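Putative branched-chain amino acid ABC transporter, periplasmic branched-chain amino acid-binding protein (Pseudomonas protegens Pf-5, PDB 4RU0) probably captures a branched-chain amino acid or related solute in the periplasm and delivers it to the membrane permease of an ABC transporter. Local coordinates at residues Met154-Phe157 / Tyr158-Ala161; Val165-Ile168 / Ala169-Gly173; Lys320-Ser324 / Val325-Ser329; Gly358-Gly361 / Leu362-Asn366; Leu420-Pro423 / Leu424-Lys428. All coordinates share one frame; numbering follows the deposited sequence.

Overall arrangement
All five contacts are local, made within a helix or at one of its ends. Contact 1 is wholly buried near the centre of the chain, and contact 4 is largely buried; contact 3 is partly buried, and contacts 2 and 5 reach exposed residues. Contacts 1 and 2 share helix 157-172, its start and its last turns, with centres 17 Å apart. Contacts 1 and 3 are both N-caps built on a hydroxyl side chain, each near the bound ether. Farther out, contacts 2, 4 and 5 rely on i to i+4 pairs: tyrosine-arginine, tryptophan-histidine and arginine-aspartate. Contact 5 touches contact 1, where Y158 packs on L421 and L424 and probably bonds K428.

Contact 1 of 5, residues Met154-Phe157 / Tyr158-Ala161; sequences MLTF and YSEA
The ring of F157 receives the carboxylate of E160 at its edge, close to the ring plane, with OE1 of E160 3.4 Å from CD1 of F157. The two side chains run side by side in the same direction, ring and carboxylate planes 35° apart. R241 makes a cation-pi contact with F157, and Y192 of the ligand pocket meets the ring edge-to-face; the bound ether is about 5 Å from the F157 side chain. OE2 of E160 is held by the backbone N of I268. The second flat group, the ring of Y158, has the carbonyl carbon of F157 near its edge. This is the N-terminus of helix 157-172, with T156 as N-cap. OG1 of T156 sits between its own N and carbonyl carbon (chi1 65°) and accepts a weak but nearly straight bond from N of S159, 3.3 Å long. A water lies 2.6 Å from OG1 of T156, while OG of S159 is bonded to E392, which also takes N of T156. N of E160 bonds O of T156 at 2.9 Å. L155 crosses E160 at about a right angle, its CD2 4.1 Å from CB of E160, while its CD1 rests 3.7 Å from CB of S159.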
# COMPACT_ATOMS: atom_id res chain seq x y z
N MSE A 154 -4.76 3.95 3.46
CA MSE A 154 -3.52 4.18 4.16
C MSE A 154 -2.52 5.10 3.51
O MSE A 154 -2.09 6.06 4.15
CB MSE A 154 -2.87 2.83 4.39
CG MSE A 154 -2.36 2.75 5.81
SE MSE A 154 -1.91 0.89 6.14
CE MSE A 154 -3.58 0.48 7.09
N LEU A 155 -2.10 4.80 2.29
CA LEU A 155 -1.19 5.68 1.63
C LEU A 155 -1.43 5.83 0.15
O LEU A 155 -1.31 4.88 -0.58
CB LEU A 155 0.25 5.21 1.88
CG LEU A 155 1.34 6.20 1.54
CD1 LEU A 155 1.24 7.42 2.43
CD2 LEU A 155 2.70 5.57 1.66
N THR A 156 -1.72 7.03 -0.30
CA THR A 156 -1.72 7.32 -1.71
C THR A 156 -0.37 7.87 -2.12
O THR A 156 0.36 8.39 -1.31
CB THR A 156 -2.79 8.33 -2.11
OG1 THR A 156 -2.52 9.59 -1.51
CG2 THR A 156 -4.15 7.85 -1.67
N PHE A 157 -0.06 7.76 -3.40
CA PHE A 157 1.19 8.31 -3.92
C PHE A 157 1.31 9.82 -3.70
O PHE A 157 2.42 10.34 -3.59
CB PHE A 157 1.31 7.98 -5.41
CG PHE A 157 1.42 6.51 -5.69
CD1 PHE A 157 2.33 5.72 -5.00
CD2 PHE A 157 0.58 5.91 -6.62
CE1 PHE A 157 2.42 4.36 -5.25
CE2 PHE A 157 0.67 4.54 -6.87
CZ PHE A 157 1.59 3.77 -6.19
N TYR A 158 0.18 10.51 -3.60
CA TYR A 158 0.22 11.94 -3.29
C TYR A 158 0.76 12.15 -1.88
O TYR A 158 1.68 12.93 -1.66
CB TYR A 158 -1.15 12.60 -3.44
CG TYR A 158 -1.49 13.01 -4.85
CD1 TYR A 158 -0.95 12.33 -5.94
CD2 TYR A 158 -2.35 14.07 -5.10
CE1 TYR A 158 -1.27 12.70 -7.24
CE2 TYR A 158 -2.67 14.45 -6.40
CZ TYR A 158 -2.12 13.76 -7.46
OH TYR A 158 -2.43 14.12 -8.76
N SER A 159 0.18 11.43 -0.91
CA SER A 159 0.66 11.50 0.46
C SER A 159 2.10 11.02 0.58
O SER A 159 2.87 11.55 1.37
CB SER A 159 -0.23 10.67 1.39
OG SER A 159 -1.54 11.19 1.43
N GLU A 160 2.46 10.01 -0.21
CA GLU A 160 3.81 9.45 -0.16
C GLU A 160 4.83 10.53 -0.52
O GLU A 160 5.87 10.63 0.12
CB GLU A 160 3.96 8.27 -1.11
CG GLU A 160 5.26 7.51 -0.91
CD GLU A 160 5.55 6.53 -2.03
OE1 GLU A 160 5.06 6.74 -3.16
OE2 GLU A 160 6.27 5.54 -1.78
N ALA A 161 4.51 11.33 -1.53
CA ALA A 161 5.36 12.45 -1.92
C ALA A 161 5.58 13.37 -0.73
O ALA A 161 6.72 13.73 -0.43
CB ALA A 161 4.74 13.21 -3.08
O HOH W 1 -4.41 11.02 -0.50

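Contact 2 of 5, residues Val165-Ile168 / Ala169-Gly173; sequences VNYI and AQREG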
# COMPACT_ATOMS: atom_id res chain seq x y z
N VAL A 165 9.12 14.16 1.26
CA VAL A 165 9.65 15.50 1.47
C VAL A 165 9.82 15.81 2.96
O VAL A 165 10.80 16.41 3.38
CB VAL A 165 8.75 16.56 0.80
CG1 VAL A 165 9.06 17.95 1.32
CG2 VAL A 165 8.90 16.50 -0.72
N ASN A 166 8.86 15.37 3.77
CA ASN A 166 8.92 15.63 5.20
C ASN A 166 10.08 14.90 5.87
O ASN A 166 10.65 15.40 6.84
CB ASN A 166 7.60 15.24 5.87
CG ASN A 166 6.48 16.18 5.50
OD1 ASN A 166 6.72 17.24 4.91
ND2 ASN A 166 5.25 15.81 5.84
N TYR A 167 10.43 13.73 5.35
CA TYR A 167 11.58 13.00 5.87
C TYR A 167 12.88 13.69 5.46
O TYR A 167 13.80 13.80 6.27
CB TYR A 167 11.57 11.55 5.39
CG TYR A 167 12.79 10.78 5.84
CD1 TYR A 167 12.93 10.38 7.16
CD2 TYR A 167 13.80 10.46 4.94
CE1 TYR A 167 14.05 9.68 7.58
CE2 TYR A 167 14.92 9.76 5.35
CZ TYR A 167 15.04 9.37 6.67
OH TYR A 167 16.15 8.67 7.08
N ILE A 168 12.95 14.14 4.20
CA ILE A 168 14.09 14.91 3.72
C ILE A 168 14.33 16.11 4.64
O ILE A 168 15.46 16.35 5.08
CB ILE A 168 13.89 15.44 2.28
CG1 ILE A 168 13.59 14.30 1.30
CG2 ILE A 168 15.10 16.23 1.83
CD1 ILE A 168 14.72 13.35 1.07
N ALA A 169 13.26 16.85 4.93
CA ALA A 169 13.31 18.04 5.77
C ALA A 169 13.80 17.70 7.18
O ALA A 169 14.55 18.46 7.78
CB ALA A 169 11.94 18.70 5.83
N GLN A 170 13.35 16.56 7.69
CA GLN A 170 13.79 16.09 9.00
C GLN A 170 15.29 15.80 8.95
O GLN A 170 16.02 16.09 9.89
CB GLN A 170 12.99 14.84 9.39
CG GLN A 170 13.43 14.16 10.68
CD GLN A 170 12.39 13.15 11.16
OE1 GLN A 170 11.24 13.51 11.43
NE2 GLN A 170 12.79 11.88 11.27
N ARG A 171 15.74 15.27 7.82
CA ARG A 171 17.15 14.95 7.62
C ARG A 171 18.02 16.18 7.37
O ARG A 171 19.22 16.17 7.69
CB ARG A 171 17.31 13.98 6.45
CG ARG A 171 16.97 12.55 6.79
CD ARG A 171 18.02 11.92 7.68
NE ARG A 171 18.36 10.59 7.18
CZ ARG A 171 19.48 10.31 6.52
NH1 ARG A 171 20.38 11.26 6.30
NH2 ARG A 171 19.70 9.07 6.08
N GLU A 172 17.44 17.23 6.80
CA GLU A 172 18.18 18.45 6.49
C GLU A 172 18.18 19.45 7.64
O GLU A 172 18.90 20.44 7.61
CB GLU A 172 17.62 19.11 5.23
CG GLU A 172 17.75 18.28 3.97
CD GLU A 172 19.19 18.08 3.54
OE1 GLU A 172 20.04 18.94 3.86
OE2 GLU A 172 19.47 17.06 2.87
N GLY A 173 17.35 19.21 8.65
CA GLY A 173 17.30 20.06 9.82
C GLY A 173 16.14 21.04 9.87
O GLY A 173 16.14 21.98 10.66
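The last turns of helix 157-172 carry an i to i+4 pair, Y167 and R171, whose side chains lie alongside each other and point the same way. CG of R171 stands over one face of the Y167 ring, displaced toward its rim and 4.0 Å from the centroid, a CH-pi contact. Farther out, NE of R171 donates to OH of Y167 at 2.9 Å, with an N-H...O angle of 159°. The hydroxyl lies at the guanidinium edge and in its plane, while the ring itself stands almost upright to that plane, 79° apart. One arginine thus engages both the face and the hydroxyl of one tyrosine. With CG of R171 trans to the carbonyl carbon (chi1 -78°) that methylene lies over the ring, and the bends at chi2 and chi3 then bring NE to the hydroxyl. One residue along, I168 and E172 also run side by side, CG2 of I168 meeting CG of E172 at 4.0 Å. The carboxylate of E172 is taken by K181 in a salt bridge and by NE1 of W237. The backbone ladder is regular, A169 N reaching O of V165 at 2.9 Å. G173, just past the last helical residue, leaves helical geometry with positive phi. Y167 packs on I410 and S411 of strand 407-415 and on I265 of strand 264-266, while I168 and R171 lie against W237 of strand 237-241.

Contact 3 of 5, residues Lys320-Ser324 / Val325-Ser329; sequences KNFGS and VYYNS
F322 turns the edge of its ring toward the face of Y327, in a T-shaped pair with centroids 5.3 Å apart and planes at 64°. The pair lies at the N-terminus of helix 325-348 in the periplasmic binding protein fold of the leucine-binding protein family; S324 is the N-cap and F322 belongs to the loop leading in. CE2 of F322 is 3.7 Å from OH of Y327, which lies at the edge of the F322 ring near its plane, and CD2 of F322 is 3.8 Å from CZ of Y327. The backbone joins in as well: O of F322 sits over one face of the Y327 ring, offset toward the rim and 3.5 Å from CD1 of Y327. In Y327, CG trans to the backbone N (chi1 -176°) swings the ring back over the incoming loop. Its OH is bonded to OD1 of D59, which holds the far end of the ring, and H301 of helix 299-309 meets F322 edge-to-face. The cap itself is made by OG of S324, which accepts from N of Y327 at 3.2 Å with an N-H...O angle of 159°; Q52 of helix 47-67 is a further partner of that hydroxyl. The side chain of N328 reaches back to the loop, its OD1 3.5 Å from C of G323, and its ND2 is bonded to O of P293 and O of G295, tying the helix start to a neighbouring loop. OG of S329 donates to O of Y326 at 2.7 Å, and in the first turn N of N328 reaches O of S324 at 2.9 Å, nearly in line with the carbonyl bond.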
# COMPACT_ATOMS: atom_id res chain seq x y z
N LYS A 320 11.16 -19.09 6.32
CA LYS A 320 12.23 -18.09 6.24
C LYS A 320 11.70 -16.72 5.81
O LYS A 320 12.30 -15.69 6.12
CB LYS A 320 13.32 -18.55 5.28
N ASN A 321 10.58 -16.67 5.11
CA ASN A 321 9.93 -15.39 4.95
C ASN A 321 8.78 -15.39 5.92
O ASN A 321 7.76 -15.94 5.62
CB ASN A 321 9.38 -15.22 3.54
CG ASN A 321 10.46 -15.04 2.51
OD1 ASN A 321 11.56 -14.62 2.81
ND2 ASN A 321 10.14 -15.33 1.27
N PHE A 322 8.94 -14.81 7.09
CA PHE A 322 7.83 -14.67 8.00
C PHE A 322 7.68 -13.25 8.50
O PHE A 322 6.68 -12.87 9.09
CB PHE A 322 7.92 -15.68 9.15
CG PHE A 322 7.02 -15.37 10.30
CD1 PHE A 322 7.53 -14.97 11.50
CD2 PHE A 322 5.66 -15.44 10.16
CE1 PHE A 322 6.71 -14.66 12.56
CE2 PHE A 322 4.83 -15.14 11.21
CZ PHE A 322 5.35 -14.74 12.41
N GLY A 323 8.70 -12.46 8.28
CA GLY A 323 8.60 -11.04 8.56
C GLY A 323 8.86 -10.26 7.30
O GLY A 323 9.07 -9.07 7.36
N SER A 324 8.85 -10.93 6.17
CA SER A 324 9.18 -10.29 4.92
C SER A 324 8.15 -9.24 4.62
O SER A 324 7.02 -9.37 5.04
CB SER A 324 9.28 -11.29 3.77
OG SER A 324 8.04 -11.52 3.14
N VAL A 325 8.54 -8.20 3.91
CA VAL A 325 7.67 -7.05 3.69
C VAL A 325 6.40 -7.51 2.97
O VAL A 325 5.33 -7.02 3.22
CB VAL A 325 8.43 -5.90 2.99
CG1 VAL A 325 7.53 -4.78 2.52
CG2 VAL A 325 9.54 -5.37 3.86
N TYR A 326 6.57 -8.47 2.08
CA TYR A 326 5.46 -9.07 1.41
C TYR A 326 4.50 -9.76 2.38
O TYR A 326 3.31 -9.59 2.29
CB TYR A 326 6.00 -10.07 0.40
CG TYR A 326 6.71 -9.42 -0.75
CD1 TYR A 326 6.18 -8.31 -1.36
CD2 TYR A 326 7.89 -9.93 -1.24
CE1 TYR A 326 6.82 -7.71 -2.42
CE2 TYR A 326 8.54 -9.33 -2.31
CZ TYR A 326 7.99 -8.22 -2.89
OH TYR A 326 8.60 -7.61 -3.96
N TYR A 327 5.04 -10.50 3.34
CA TYR A 327 4.22 -11.17 4.32
C TYR A 327 3.47 -10.17 5.17
O TYR A 327 2.33 -10.38 5.53
CB TYR A 327 5.06 -12.11 5.19
CG TYR A 327 4.24 -12.90 6.17
CD1 TYR A 327 3.76 -12.32 7.32
CD2 TYR A 327 3.93 -14.22 5.94
CE1 TYR A 327 3.01 -13.03 8.21
CE2 TYR A 327 3.17 -14.94 6.82
CZ TYR A 327 2.72 -14.34 7.96
OH TYR A 327 1.96 -15.04 8.85
N ASN A 328 4.13 -9.09 5.50
CA ASN A 328 3.57 -8.10 6.40
C ASN A 328 2.51 -7.23 5.73
O ASN A 328 1.62 -6.71 6.39
CB ASN A 328 4.67 -7.22 6.99
CG ASN A 328 5.59 -8.00 7.92
OD1 ASN A 328 5.61 -9.23 7.91
ND2 ASN A 328 6.35 -7.27 8.74
N SER A 329 2.62 -7.08 4.41
CA SER A 329 1.59 -6.37 3.67
C SER A 329 0.31 -7.20 3.71
O SER A 329 -0.78 -6.66 3.80
CB SER A 329 2.03 -6.10 2.23
OG SER A 329 2.17 -7.30 1.49

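Contact 4 of 5, residues Gly358-Gly361 / Leu362-Asn366; sequences GRWG and LEHLN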
# COMPACT_ATOMS: atom_id res chain seq x y z
N GLY A 358 -20.28 -2.73 4.58
CA GLY A 358 -18.83 -2.78 4.61
C GLY A 358 -18.25 -1.42 4.27
O GLY A 358 -17.22 -1.02 4.81
N ARG A 359 -18.93 -0.72 3.37
CA ARG A 359 -18.53 0.63 2.99
C ARG A 359 -18.69 1.57 4.17
O ARG A 359 -17.87 2.47 4.38
CB ARG A 359 -19.36 1.10 1.79
CG ARG A 359 -18.77 2.25 1.01
CD ARG A 359 -19.12 3.60 1.60
NE ARG A 359 -20.56 3.74 1.82
CZ ARG A 359 -21.42 4.15 0.90
NH1 ARG A 359 -20.99 4.45 -0.32
NH2 ARG A 359 -22.71 4.25 1.20
N TRP A 360 -19.75 1.37 4.94
CA TRP A 360 -20.01 2.18 6.13
C TRP A 360 -18.92 1.97 7.17
O TRP A 360 -18.49 2.91 7.84
CB TRP A 360 -21.39 1.86 6.73
CG TRP A 360 -21.78 2.81 7.83
CD1 TRP A 360 -22.54 3.94 7.70
CD2 TRP A 360 -21.40 2.74 9.21
NE1 TRP A 360 -22.67 4.56 8.92
CE2 TRP A 360 -21.98 3.84 9.86
CE3 TRP A 360 -20.64 1.84 9.96
CZ2 TRP A 360 -21.82 4.08 11.22
CZ3 TRP A 360 -20.48 2.08 11.32
CH2 TRP A 360 -21.07 3.19 11.94
N GLY A 361 -18.49 0.72 7.31
CA GLY A 361 -17.45 0.37 8.26
C GLY A 361 -16.14 1.04 7.91
O GLY A 361 -15.50 1.66 8.76
N LEU A 362 -15.75 0.91 6.64
CA LEU A 362 -14.54 1.56 6.14
C LEU A 362 -14.55 3.05 6.42
O LEU A 362 -13.56 3.59 6.91
CB LEU A 362 -14.39 1.30 4.64
CG LEU A 362 -13.88 -0.08 4.25
CD1 LEU A 362 -14.19 -0.37 2.80
CD2 LEU A 362 -12.39 -0.18 4.51
N GLU A 363 -15.67 3.71 6.12
CA GLU A 363 -15.75 5.17 6.27
C GLU A 363 -15.79 5.60 7.74
O GLU A 363 -15.67 6.78 8.05
CB GLU A 363 -16.97 5.71 5.52
CG GLU A 363 -16.88 5.52 4.01
CD GLU A 363 -17.90 6.35 3.23
OE1 GLU A 363 -19.02 6.54 3.72
OE2 GLU A 363 -17.56 6.80 2.11
N HIS A 364 -15.96 4.64 8.64
CA HIS A 364 -15.97 4.96 10.06
C HIS A 364 -14.81 4.31 10.80
O HIS A 364 -14.82 4.23 12.03
CB HIS A 364 -17.31 4.55 10.69
CG HIS A 364 -18.44 5.45 10.32
ND1 HIS A 364 -19.09 5.37 9.10
CD2 HIS A 364 -19.03 6.47 10.98
CE1 HIS A 364 -20.03 6.29 9.04
NE2 HIS A 364 -20.01 6.98 10.17
N LEU A 365 -13.81 3.86 10.06
CA LEU A 365 -12.61 3.31 10.66
C LEU A 365 -11.95 4.34 11.56
O LEU A 365 -11.74 5.48 11.16
CB LEU A 365 -11.63 2.84 9.60
CG LEU A 365 -11.65 1.35 9.25
CD1 LEU A 365 -10.53 1.03 8.27
CD2 LEU A 365 -11.51 0.52 10.51
N ASN A 366 -11.63 3.92 12.78
CA ASN A 366 -10.91 4.77 13.71
C ASN A 366 -9.96 3.92 14.54
O ASN A 366 -10.27 3.50 15.65
CB ASN A 366 -11.87 5.54 14.62
CG ASN A 366 -11.19 6.67 15.38
OD1 ASN A 366 -10.03 6.55 15.79
ND2 ASN A 366 -11.90 7.78 15.56
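With CG of W360 trans to its backbone N (chi1 -172°) and CG of H364 trans to its own carbonyl carbon (chi1 -74°), the indole and the imidazole meet one turn apart. They form a face-to-face stack: the centroids of the six-membered ring of W360 and the H364 ring are 3.7 Å apart, and the planes are inclined by only 16°. CE1 of H364 comes to 3.2 Å from CE2 of W360, and CB of H364 adds a CH-pi contact to the same face. A hydrogen bond fixes the rotation of the imidazole: ND1 of H364 donates to O of W360 at 2.8 Å, with the carbonyl oxygen at the edge of the imidazole and in its plane. N of H364 also donates to O of G361, from well above the carbonyl plane, as helix 355-363 ends. R359 and E363 form a long salt bridge, NE of R359 lying 3.7 Å from OE1 of E363. The oxygen is well out of the guanidinium plane, so no N-H points at it and the attraction is one of charge, while CD of R359 packs on the carboxylate carbon, CD of E363, at 3.4 Å. OE2 of E363 is held by a salt bridge to R441 and a hydrogen bond to H391. L362 packs on A340 and W360 on K347 of helix 325-348, and R359, L362 and E363 rest on F151 of strand 150-151.

Contact 5 of 5, residues Leu420-Pro423 / Leu424-Lys428; sequences LLRP and LIDEK
The backbone of helix 418-435 kinks at P423, whose nitrogen has no hydrogen to give to the turn before, and the first bonds past it are weak: N of L424 and N of I425 share O of L421. The ladder then recovers, N of D426 meeting O of R422 at 2.8 Å almost in line with the carbonyl. On this frame R422 and D426 form an i to i+4 salt bridge, their side chains crossing at about a right angle. NE of R422 donates to OD1 of D426 at 2.9 Å, and NH2 of R422 adds a weak bond to the same oxygen at 3.2 Å. The approach is tilted: OD1 is met from above the carboxylate plane, and guanidinium and carboxylate are turned 66° against each other. A bend at chi2 (70°) brings the arginine round to the aspartate. Helix 418-435, the last of the chain, packs here against helices 157-172 and 197-207. The guanidinium is further held at NH1 by O of R389, while CG2 of I425 stands over one of its faces, 4.3 Å from CZ of R422. Farther round the helix CB of L424 touches O of L421 at 3.3 Å, and L421 and L424 turn to P199 and L202 of helix 197-207. I425 packs on Y158, whose hydroxyl is bonded to NZ of K428.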
# COMPACT_ATOMS: atom_id res chain seq x y z
N LEU A 420 -2.30 20.18 2.93
CA LEU A 420 -1.62 20.94 1.88
C LEU A 420 -1.93 20.39 0.49
O LEU A 420 -2.08 21.16 -0.47
CB LEU A 420 -0.12 20.92 2.13
CG LEU A 420 0.78 21.62 1.11
CD1 LEU A 420 0.37 23.07 0.96
CD2 LEU A 420 2.23 21.51 1.55
N LEU A 421 -2.03 19.07 0.37
CA LEU A 421 -2.26 18.42 -0.92
C LEU A 421 -3.73 18.33 -1.32
O LEU A 421 -4.04 18.11 -2.49
CB LEU A 421 -1.69 17.00 -0.90
CG LEU A 421 -0.20 16.83 -0.62
CD1 LEU A 421 0.10 15.36 -0.38
CD2 LEU A 421 0.61 17.37 -1.79
N ARG A 422 -4.62 18.51 -0.35
CA ARG A 422 -6.06 18.31 -0.57
C ARG A 422 -6.66 19.07 -1.77
O ARG A 422 -7.54 18.53 -2.44
CB ARG A 422 -6.82 18.68 0.71
CG ARG A 422 -8.31 18.35 0.65
CD ARG A 422 -8.57 16.85 0.68
NE ARG A 422 -9.90 16.52 0.17
CZ ARG A 422 -10.52 15.36 0.35
NH1 ARG A 422 -9.95 14.39 1.05
NH2 ARG A 422 -11.73 15.18 -0.16
N PRO A 423 -6.20 20.31 -2.05
CA PRO A 423 -6.78 20.95 -3.24
C PRO A 423 -6.49 20.20 -4.55
O PRO A 423 -7.33 20.22 -5.45
CB PRO A 423 -6.11 22.32 -3.25
CG PRO A 423 -5.85 22.60 -1.81
CD PRO A 423 -5.45 21.27 -1.23
N LEU A 424 -5.34 19.55 -4.65
CA LEU A 424 -5.03 18.74 -5.82
C LEU A 424 -5.98 17.56 -5.93
O LEU A 424 -6.44 17.21 -7.02
CB LEU A 424 -3.59 18.22 -5.77
CG LEU A 424 -2.50 19.28 -5.93
CD1 LEU A 424 -1.13 18.61 -5.95
CD2 LEU A 424 -2.74 20.07 -7.20
N ILE A 425 -6.27 16.95 -4.79
CA ILE A 425 -7.20 15.83 -4.75
C ILE A 425 -8.61 16.28 -5.10
O ILE A 425 -9.26 15.68 -5.97
CB ILE A 425 -7.18 15.15 -3.38
CG1 ILE A 425 -5.89 14.35 -3.23
CG2 ILE A 425 -8.43 14.28 -3.19
CD1 ILE A 425 -5.87 13.45 -2.02
N ASP A 426 -9.09 17.34 -4.44
CA ASP A 426 -10.42 17.87 -4.73
C ASP A 426 -10.58 18.18 -6.22
O ASP A 426 -11.60 17.83 -6.83
CB ASP A 426 -10.70 19.13 -3.91
CG ASP A 426 -10.95 18.83 -2.44
OD1 ASP A 426 -11.33 17.69 -2.11
OD2 ASP A 426 -10.78 19.75 -1.60
N GLU A 427 -9.57 18.82 -6.80
CA GLU A 427 -9.59 19.16 -8.21
C GLU A 427 -9.70 17.92 -9.10
O GLU A 427 -10.53 17.86 -10.00
CB GLU A 427 -8.33 19.94 -8.59
CG GLU A 427 -8.21 20.20 -10.09
CD GLU A 427 -6.79 20.09 -10.60
OE1 GLU A 427 -5.92 20.85 -10.11
OE2 GLU A 427 -6.54 19.24 -11.48
N LYS A 428 -8.84 16.94 -8.84
CA LYS A 428 -8.77 15.73 -9.65
C LYS A 428 -10.08 14.94 -9.58
O LYS A 428 -10.59 14.46 -10.59
CB LYS A 428 -7.58 14.88 -9.20
CG LYS A 428 -7.19 13.78 -10.17
CD LYS A 428 -5.78 13.28 -9.85
CE LYS A 428 -5.30 12.24 -10.86
NZ LYS A 428 -3.85 11.94 -10.67